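Local structure of putative streptothricin acetyltransferase (Bacillus anthracis, 3PP9) at residues Asn98-Ile103 against Asn133-Met138; Phe157-Phe162 against Ile179-His184. The protein probably transfers the acetyl group of acetyl coenzyme A to an amine of the antibiotic streptothricin, as a member of the GNAT acetyltransferase family. One frame throughout, in Å; residues are numbered along the deposited sequence.

In the fold
Along the chain the two contacts come in series. Interaction 1 forms first: Asn-98-Ile-103 enters strand 101-108, the chain passes through helix 117-131, and Asn-133-Met-138 returns beside it in parallel, closing a loop about half of which is helix. The chain then continues through strand 136-142 and helix 146-154. Interaction 2 closes a second, shorter loop without helix, where Ile-179-His-184 runs back against Phe-157-Phe-162. The loops neither nest nor cross, but strand 178-184 lies between strands 136-142 and 158-163, so both contacts belong to one mixed sheet; the backbones of Ile-137 and Leu-183 join them. Both also touch the second subunit.

Interaction 1: Asn98-Ile103 against Asn133-Met138; sequences NNYAYI and NMPGIM
Three backbone hydrogen bonds knit Ala-101-Ile-103 to Gly-136-Met-138. Ala-101 N donates to Gly-136 O, Met-138 N to Ala-101 O at 2.8 Å, and Ile-103 N to Met-138 O, the last with an N-H...O angle of 165°. Ala-101 is thus bonded through both its N and its O, as expected in a parallel pair, and Ile-137 CA adds a C-H...O contact to Ala-101 O.

Aromatic contacts gather round Tyr-100. Gly-136 CA lies over one ring face, 3.8 Å from the centroid and offset toward the rim, and the missing side chain lets the ring come this close. Pro-135 CG meets the same ring at Tyr-100 CE1, 3.7 Å away. The selenium of selenomethionine Met-138 approaches the ring obliquely in a Met-aromatic contact.

The paired strands are the two arms of a right-handed beta-alpha-beta crossover through helix 117-131, part of the GNAT core; Ile-103 also lines the acetyl coenzyme A pocket.

Apolar contacts divide between the sheet faces. Toward the helix, Ala-101 CB touches Met-134 SE and Ile-137 CG1, and Ile-103 CG1 meets Ile-137 CG2 at 3.7 Å. On the face bearing Tyr-102, Met-138 CG sits between its own backbone N and carbonyl carbon (chi1 60°), which brings it to 3.8 Å from Tyr-102 CD2.

Polar groups shape the approach to the strand. Asn-98 OD1 accepts from Tyr-100 N in an Asx turn, with the donor well above the carbonyl plane, and also from Asn-96 ND2. Asn-98 ND2, which donates to Val-166 O of the second subunit, also lies 3.6 Å from Met-138 SE, a van der Waals contact. Asn-99 O, buried here without a hydrogen-bonding partner, packs against Met-134 CG.

Interaction 2: Phe157-Phe162 against Ile179-His184; sequences FVIGGF and IYWYLH
Trp-181 and Ile-159 face each other as a non-hydrogen-bonded antiparallel pair, and the indole can be followed outward over Phe-157-Ile-159. Trp-181 CB lies near Val-158 O and Phe-157 CB. With CG beside the backbone N (chi1 -66°), the six-membered ring swings across the neighbouring strand: Trp-181 CE3 comes to 3.8 Å from Phe-157 CB, and Trp-181 CZ3 to 3.7 Å from Phe-157 O, which lies at the ring edge. Further out, Trp-181 CZ2 and CH2 lie against Ile-159 CG1 and CD1. Ile-159 CG1 stands over the ring face, 3.5 Å from the centroid of the six-membered ring and 8° off its normal, a close CH-pi contact. The other branch, Ile-159 CG2, touches Ile-179 CG2.

Where strand 158-162 begins, Leu-183 CB sits over the centre of the Phe-157 ring, the two side chains crossing at about a right angle.

Val-158 and Tyr-182 exchange a reciprocal pair of backbone hydrogen bonds. Beyond them Gly-160 N donates to Tyr-180 O at 2.8 Å, whereas Tyr-180 N donates to Gly-161 O: both glycines oppose Tyr-180 in a classic beta bulge. The edge of the Tyr-182 ring fits beside Gly-160, whose lack of a side chain leaves room for it.

Tyr-182 OH is hydrogen-bonded to Asp-163 OD2 of the second subunit, and a strand of that subunit pairs antiparallel with Gly-161 and Phe-162, extending the sheet across the interface. Within the chain, strand 178-184 is flanked by strand 136-142, Ile-159 packs on strand 43-56, and Phe-157 meets Tyr-152 of helix 146-154 edge-to-face.

Interaction 1: Asn98-Ile103 against Asn133-Met138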
ATOM      1  N   ASN A  98      -2.915   5.720   7.691  1.00 23.18           N
ATOM      2  CA  ASN A  98      -2.290   7.041   7.814  1.00 23.92           C
ATOM      3  C   ASN A  98      -3.311   8.142   8.064  1.00 23.23           C
ATOM      4  O   ASN A  98      -3.005   9.319   7.911  1.00 25.08           O
ATOM      5  CB  ASN A  98      -1.480   7.382   6.569  1.00 23.83           C
ATOM      6  CG  ASN A  98      -2.347   7.678   5.382  1.00 22.66           C
ATOM      7  OD1 ASN A  98      -3.504   7.256   5.327  1.00 20.08           O
ATOM      8  ND2 ASN A  98      -1.790   8.392   4.398  1.00 23.28           N
ATOM      9  N   ASN A  99      -4.524   7.743   8.438  1.00 23.24           N
ATOM     10  CA  ASN A  99      -5.610   8.656   8.736  1.00 23.58           C
ATOM     11  C   ASN A  99      -6.356   9.239   7.562  1.00 22.63           C
ATOM     12  O   ASN A  99      -7.407   9.809   7.763  1.00 25.15           O
ATOM     13  CB  ASN A  99      -5.203   9.741   9.742  1.00 25.57           C
ATOM     14  CG  ASN A  99      -4.904   9.169  11.117  1.00 30.29           C
ATOM     15  OD1 ASN A  99      -4.007   9.641  11.811  1.00 39.55           O
ATOM     16  ND2 ASN A  99      -5.647   8.133  11.508  1.00 32.03           N
ATOM     17  N   TYR A 100      -5.875   9.065   6.332  1.00 19.97           N
ATOM     18  CA  TYR A 100      -6.600   9.595   5.197  1.00 18.30           C
ATOM     19  C   TYR A 100      -7.788   8.728   4.826  1.00 16.84           C
ATOM     20  O   TYR A 100      -7.838   7.532   5.121  1.00 16.41           O
ATOM     21  CB  TYR A 100      -5.688   9.639   3.944  1.00 18.77           C
ATOM     22  CG  TYR A 100      -4.844  10.877   3.754  1.00 22.34           C
ATOM     23  CD1 TYR A 100      -4.104  11.411   4.793  1.00 28.29           C
ATOM     24  CD2 TYR A 100      -4.732  11.476   2.501  1.00 26.23           C
ATOM     25  CE1 TYR A 100      -3.342  12.546   4.612  1.00 31.88           C
ATOM     26  CE2 TYR A 100      -3.941  12.617   2.317  1.00 28.57           C
ATOM     27  CZ  TYR A 100      -3.256  13.135   3.385  1.00 30.97           C
ATOM     28  OH  TYR A 100      -2.449  14.257   3.283  1.00 34.78           O
ATOM     29  N   ALA A 101      -8.773   9.363   4.208  1.00 15.60           N
ATOM     30  CA  ALA A 101      -9.883   8.633   3.629  1.00 14.69           C
ATOM     31  C   ALA A 101      -9.232   7.988   2.400  1.00 15.51           C
ATOM     32  O   ALA A 101      -8.383   8.607   1.752  1.00 16.80           O
ATOM     33  CB  ALA A 101     -10.973   9.563   3.211  1.00 14.72           C
ATOM     34  N   TYR A 102      -9.621   6.760   2.096  1.00 14.43           N
ATOM     35  CA  TYR A 102      -9.072   6.001   0.974  1.00 13.36           C
ATOM     36  C   TYR A 102     -10.219   5.564   0.070  1.00 13.26           C
ATOM     37  O   TYR A 102     -11.180   4.933   0.516  1.00 13.44           O
ATOM     38  CB  TYR A 102      -8.336   4.769   1.535  1.00 14.48           C
ATOM     39  CG  TYR A 102      -7.594   3.943   0.525  1.00 14.88           C
ATOM     40  CD1 TYR A 102      -8.246   2.971  -0.221  1.00 18.68           C
ATOM     41  CD2 TYR A 102      -6.232   4.107   0.345  1.00 19.71           C
ATOM     42  CE1 TYR A 102      -7.564   2.195  -1.143  1.00 19.21           C
ATOM     43  CE2 TYR A 102      -5.550   3.347  -0.603  1.00 21.15           C
ATOM     44  CZ  TYR A 102      -6.225   2.401  -1.335  1.00 22.68           C
ATOM     45  OH  TYR A 102      -5.544   1.637  -2.260  1.00 27.21           O
ATOM     46  N   ILE A 103     -10.105   5.896  -1.212  1.00 12.94           N
ATOM     47  CA  ILE A 103     -11.127   5.518  -2.175  1.00 12.63           C
ATOM     48  C   ILE A 103     -10.793   4.136  -2.715  1.00 13.88           C
ATOM     49  O   ILE A 103      -9.843   3.964  -3.470  1.00 14.93           O
ATOM     50  CB  ILE A 103     -11.206   6.500  -3.351  1.00 12.99           C
ATOM     51  CG1 ILE A 103     -11.463   7.930  -2.875  1.00 15.98           C
ATOM     52  CG2 ILE A 103     -12.289   5.999  -4.342  1.00 13.80           C
ATOM     53  CD1 ILE A 103     -11.415   8.981  -4.004  1.00 16.46           C
ATOM     54  N   ASN A 133     -12.545  13.742  10.810  1.00 23.44           N
ATOM     55  CA  ASN A 133     -11.261  14.318  11.199  1.00 25.09           C
ATOM     56  C   ASN A 133     -10.061  13.752  10.445  1.00 24.40           C
ATOM     57  O   ASN A 133      -8.932  13.677  10.961  1.00 26.37           O
ATOM     58  CB  ASN A 133     -11.076  14.171  12.712  1.00 26.39           C
ATOM     59  CG  ASN A 133     -12.156  14.892  13.492  1.00 31.72           C
ATOM     60  OD1 ASN A 133     -12.511  16.030  13.180  1.00 37.90           O
ATOM     61  ND2 ASN A 133     -12.651  14.251  14.540  1.00 36.55           N
HETATM   62  N   MSE A 134     -10.333  13.361   9.209  1.00 21.67           N
HETATM   63  CA  MSE A 134      -9.323  12.833   8.316  1.00 21.95           C
HETATM   64  C   MSE A 134      -8.717  14.016   7.582  1.00 22.72           C
HETATM   65  O   MSE A 134      -9.441  14.865   7.069  1.00 24.15           O
HETATM   66  CB  MSE A 134      -9.971  11.840   7.375  1.00 20.20           C
HETATM   67  CG  MSE A 134     -10.364  10.563   8.094  1.00 19.84           C
HETATM   68 SE   MSE A 134     -11.402   9.334   6.987  1.00 19.44          SE
HETATM   69  CE  MSE A 134     -13.168   9.683   7.805  1.00 18.75           C
ATOM     70  N   PRO A 135      -7.386  14.062   7.495  1.00 24.33           N
ATOM     71  CA  PRO A 135      -6.723  15.205   6.879  1.00 25.23           C
ATOM     72  C   PRO A 135      -6.641  15.249   5.358  1.00 23.57           C
ATOM     73  O   PRO A 135      -6.100  16.219   4.814  1.00 25.26           O
ATOM     74  CB  PRO A 135      -5.325  15.150   7.502  1.00 26.30           C
ATOM     75  CG  PRO A 135      -5.071  13.696   7.678  1.00 27.69           C
ATOM     76  CD  PRO A 135      -6.418  13.114   8.075  1.00 26.06           C
ATOM     77  N   GLY A 136      -7.170  14.241   4.670  1.00 20.92           N
ATOM     78  CA  GLY A 136      -7.143  14.220   3.224  1.00 20.36           C
ATOM     79  C   GLY A 136      -7.757  12.946   2.696  1.00 18.59           C
ATOM     80  O   GLY A 136      -8.315  12.152   3.463  1.00 18.23           O
ATOM     81  N   ILE A 137      -7.657  12.773   1.384  1.00 18.18           N
ATOM     82  CA  ILE A 137      -8.187  11.601   0.710  1.00 18.28           C
ATOM     83  C   ILE A 137      -7.104  11.100  -0.230  1.00 16.42           C
ATOM     84  O   ILE A 137      -6.338  11.884  -0.781  1.00 17.44           O
ATOM     85  CB  ILE A 137      -9.387  11.920  -0.171  1.00 19.98           C
ATOM     86  CG1 ILE A 137     -10.480  12.657   0.573  1.00 24.01           C
ATOM     87  CG2 ILE A 137      -9.917  10.640  -0.803  1.00 20.16           C
ATOM     88  CD1 ILE A 137     -11.637  13.031  -0.345  1.00 28.08           C
HETATM   89  N   MSE A 138      -7.024   9.795  -0.410  1.00 15.23           N
HETATM   90  CA  MSE A 138      -6.024   9.210  -1.310  1.00 15.09           C
HETATM   91  C   MSE A 138      -6.583   7.997  -1.999  1.00 14.94           C
HETATM   92  O   MSE A 138      -7.639   7.484  -1.623  1.00 13.88           O
HETATM   93  CB  MSE A 138      -4.792   8.777  -0.538  1.00 16.40           C
HETATM   94  CG  MSE A 138      -5.128   7.747   0.509  1.00 16.32           C
HETATM   95 SE   MSE A 138      -3.638   7.131   1.558  1.00 22.23          SE
HETATM   96  CE  MSE A 138      -2.710   6.002   0.428  1.00 17.32           C
TER

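Interaction 2: Phe157-Phe162 against Ile179-His184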
ATOM      1  N   PHE A 157      -6.135  16.367  -6.873  1.00 17.33           N
ATOM      2  CA  PHE A 157      -5.195  15.374  -6.389  1.00 16.59           C
ATOM      3  C   PHE A 157      -3.839  15.528  -7.064  1.00 17.04           C
ATOM      4  O   PHE A 157      -3.742  16.005  -8.199  1.00 17.74           O
ATOM      5  CB  PHE A 157      -5.699  13.957  -6.687  1.00 15.16           C
ATOM      6  CG  PHE A 157      -6.906  13.526  -5.873  1.00 15.37           C
ATOM      7  CD1 PHE A 157      -8.197  13.939  -6.197  1.00 15.32           C
ATOM      8  CD2 PHE A 157      -6.751  12.647  -4.815  1.00 15.24           C
ATOM      9  CE1 PHE A 157      -9.295  13.509  -5.454  1.00 18.25           C
ATOM     10  CE2 PHE A 157      -7.842  12.215  -4.083  1.00 15.61           C
ATOM     11  CZ  PHE A 157      -9.119  12.643  -4.393  1.00 17.13           C
ATOM     12  N   VAL A 158      -2.794  15.131  -6.345  1.00 17.06           N
ATOM     13  CA  VAL A 158      -1.430  15.161  -6.856  1.00 18.10           C
ATOM     14  C   VAL A 158      -0.801  13.789  -6.652  1.00 16.58           C
ATOM     15  O   VAL A 158      -1.202  13.034  -5.767  1.00 16.16           O
ATOM     16  CB  VAL A 158      -0.583  16.228  -6.164  1.00 20.14           C
ATOM     17  CG1 VAL A 158      -1.193  17.607  -6.402  1.00 21.57           C
ATOM     18  CG2 VAL A 158      -0.463  15.942  -4.707  1.00 20.84           C
ATOM     19  N   ILE A 159       0.147  13.440  -7.507  1.00 15.90           N
ATOM     20  CA  ILE A 159       0.826  12.152  -7.387  1.00 15.78           C
ATOM     21  C   ILE A 159       1.862  12.221  -6.263  1.00 14.92           C
ATOM     22  O   ILE A 159       2.735  13.095  -6.257  1.00 17.83           O
ATOM     23  CB  ILE A 159       1.544  11.774  -8.670  1.00 15.62           C
ATOM     24  CG1 ILE A 159       0.531  11.629  -9.807  1.00 16.48           C
ATOM     25  CG2 ILE A 159       2.277  10.456  -8.462  1.00 15.68           C
ATOM     26  CD1 ILE A 159       1.165  11.324 -11.146  1.00 16.65           C
ATOM     27  N   GLY A 160       1.744  11.286  -5.317  1.00 15.71           N
ATOM     28  CA  GLY A 160       2.667  11.209  -4.199  1.00 14.98           C
ATOM     29  C   GLY A 160       3.629  10.038  -4.268  1.00 14.63           C
ATOM     30  O   GLY A 160       4.631  10.028  -3.576  1.00 14.50           O
ATOM     31  N   GLY A 161       3.326   9.051  -5.102  1.00 14.60           N
ATOM     32  CA  GLY A 161       4.197   7.898  -5.210  1.00 14.29           C
ATOM     33  C   GLY A 161       3.793   6.978  -6.335  1.00 13.97           C
ATOM     34  O   GLY A 161       2.778   7.190  -6.980  1.00 13.63           O
ATOM     35  N   PHE A 162       4.615   5.965  -6.574  1.00 14.01           N
ATOM     36  CA  PHE A 162       4.344   4.999  -7.634  1.00 14.52           C
ATOM     37  C   PHE A 162       5.102   3.721  -7.334  1.00 14.56           C
ATOM     38  O   PHE A 162       6.009   3.706  -6.492  1.00 16.26           O
ATOM     39  CB  PHE A 162       4.602   5.565  -9.049  1.00 15.79           C
ATOM     40  CG  PHE A 162       5.948   6.187  -9.270  1.00 23.13           C
ATOM     41  CD1 PHE A 162       7.062   5.408  -9.520  1.00 27.98           C
ATOM     42  CD2 PHE A 162       6.063   7.570  -9.372  1.00 27.00           C
ATOM     43  CE1 PHE A 162       8.298   6.011  -9.784  1.00 32.10           C
ATOM     44  CE2 PHE A 162       7.285   8.177  -9.634  1.00 29.54           C
ATOM     45  CZ  PHE A 162       8.397   7.398  -9.835  1.00 30.53           C
ATOM     46  N   ILE A 179       0.009   4.036  -9.270  1.00 13.16           N
ATOM     47  CA  ILE A 179       0.189   5.457  -9.025  1.00 12.97           C
ATOM     48  C   ILE A 179      -0.674   5.825  -7.818  1.00 13.39           C
ATOM     49  O   ILE A 179      -1.862   5.503  -7.772  1.00 14.64           O
ATOM     50  CB  ILE A 179      -0.193   6.335 -10.228  1.00 14.39           C
ATOM     51  CG1 ILE A 179       0.602   5.911 -11.468  1.00 15.22           C
ATOM     52  CG2 ILE A 179       0.062   7.803  -9.904  1.00 15.90           C
ATOM     53  CD1 ILE A 179       0.290   6.736 -12.719  1.00 16.34           C
ATOM     54  N   TYR A 180      -0.064   6.488  -6.849  1.00 13.40           N
ATOM     55  CA  TYR A 180      -0.770   6.894  -5.614  1.00 13.24           C
ATOM     56  C   TYR A 180      -1.057   8.407  -5.631  1.00 12.70           C
ATOM     57  O   TYR A 180      -0.138   9.216  -5.756  1.00 13.04           O
ATOM     58  CB  TYR A 180       0.039   6.429  -4.409  1.00 14.45           C
ATOM     59  CG  TYR A 180       0.270   4.939  -4.508  1.00 16.81           C
ATOM     60  CD1 TYR A 180      -0.665   4.038  -4.049  1.00 19.14           C
ATOM     61  CD2 TYR A 180       1.415   4.448  -5.113  1.00 22.14           C
ATOM     62  CE1 TYR A 180      -0.444   2.657  -4.171  1.00 19.20           C
ATOM     63  CE2 TYR A 180       1.637   3.088  -5.231  1.00 24.36           C
ATOM     64  CZ  TYR A 180       0.710   2.209  -4.774  1.00 21.97           C
ATOM     65  OH  TYR A 180       0.975   0.863  -4.915  1.00 24.99           O
ATOM     66  N   TRP A 181      -2.342   8.749  -5.520  1.00 12.29           N
ATOM     67  CA  TRP A 181      -2.820  10.130  -5.610  1.00 13.19           C
ATOM     68  C   TRP A 181      -3.331  10.589  -4.271  1.00 13.33           C
ATOM     69  O   TRP A 181      -3.973   9.817  -3.565  1.00 14.02           O
ATOM     70  CB  TRP A 181      -3.952  10.232  -6.632  1.00 13.24           C
ATOM     71  CG  TRP A 181      -3.569   9.970  -8.062  1.00 13.69           C
ATOM     72  CD1 TRP A 181      -3.511   8.759  -8.685  1.00 16.58           C
ATOM     73  CD2 TRP A 181      -3.257  10.953  -9.054  1.00 15.98           C
ATOM     74  NE1 TRP A 181      -3.164   8.929 -10.009  1.00 17.62           N
ATOM     75  CE2 TRP A 181      -3.008  10.266 -10.261  1.00 17.19           C
ATOM     76  CE3 TRP A 181      -3.157  12.345  -9.041  1.00 16.01           C
ATOM     77  CZ2 TRP A 181      -2.649  10.934 -11.433  1.00 17.60           C
ATOM     78  CZ3 TRP A 181      -2.821  13.004 -10.195  1.00 17.37           C
ATOM     79  CH2 TRP A 181      -2.565  12.293 -11.388  1.00 17.84           C
ATOM     80  N   TYR A 182      -3.071  11.861  -3.973  1.00 13.54           N
ATOM     81  CA  TYR A 182      -3.406  12.476  -2.704  1.00 15.04           C
ATOM     82  C   TYR A 182      -4.034  13.845  -2.815  1.00 16.29           C
ATOM     83  O   TYR A 182      -3.607  14.655  -3.621  1.00 16.61           O
ATOM     84  CB  TYR A 182      -2.095  12.669  -1.903  1.00 14.83           C
ATOM     85  CG  TYR A 182      -1.433  11.354  -1.565  1.00 13.69           C
ATOM     86  CD1 TYR A 182      -1.679  10.715  -0.361  1.00 16.17           C
ATOM     87  CD2 TYR A 182      -0.608  10.715  -2.480  1.00 13.98           C
ATOM     88  CE1 TYR A 182      -1.114   9.469  -0.079  1.00 15.44           C
ATOM     89  CE2 TYR A 182      -0.046   9.471  -2.196  1.00 13.90           C
ATOM     90  CZ  TYR A 182      -0.273   8.879  -0.984  1.00 17.59           C
ATOM     91  OH  TYR A 182       0.265   7.627  -0.747  1.00 18.69           O
ATOM     92  N   LEU A 183      -5.025  14.096  -1.970  1.00 18.19           N
ATOM     93  CA  LEU A 183      -5.668  15.415  -1.884  1.00 19.38           C
ATOM     94  C   LEU A 183      -5.639  15.759  -0.408  1.00 21.31           C
ATOM     95  O   LEU A 183      -6.356  15.149   0.373  1.00 20.01           O
ATOM     96  CB  LEU A 183      -7.104  15.408  -2.370  1.00 21.23           C
ATOM     97  CG  LEU A 183      -7.863  16.742  -2.329  1.00 23.74           C
ATOM     98  CD1 LEU A 183      -7.224  17.737  -3.249  1.00 26.69           C
ATOM     99  CD2 LEU A 183      -9.298  16.526  -2.747  1.00 26.64           C
ATOM    100  N   HIS A 184      -4.807  16.729  -0.035  1.00 23.12           N
ATOM    101  CA  HIS A 184      -4.690  17.167   1.359  1.00 25.42           C
ATOM    102  C   HIS A 184      -5.577  18.371   1.615  1.00 26.44           C
ATOM    103  O   HIS A 184      -5.657  19.269   0.790  1.00 27.02           O
ATOM    104  CB  HIS A 184      -3.237  17.524   1.707  1.00 27.51           C
ATOM    105  CG  HIS A 184      -3.054  17.991   3.117  1.00 31.91           C
ATOM    106  ND1 HIS A 184      -2.823  19.312   3.445  1.00 38.80           N
ATOM    107  CD2 HIS A 184      -3.111  17.318   4.291  1.00 37.11           C
ATOM    108  CE1 HIS A 184      -2.721  19.427   4.758  1.00 40.17           C
ATOM    109  NE2 HIS A 184      -2.898  18.232   5.296  1.00 39.01           N
TER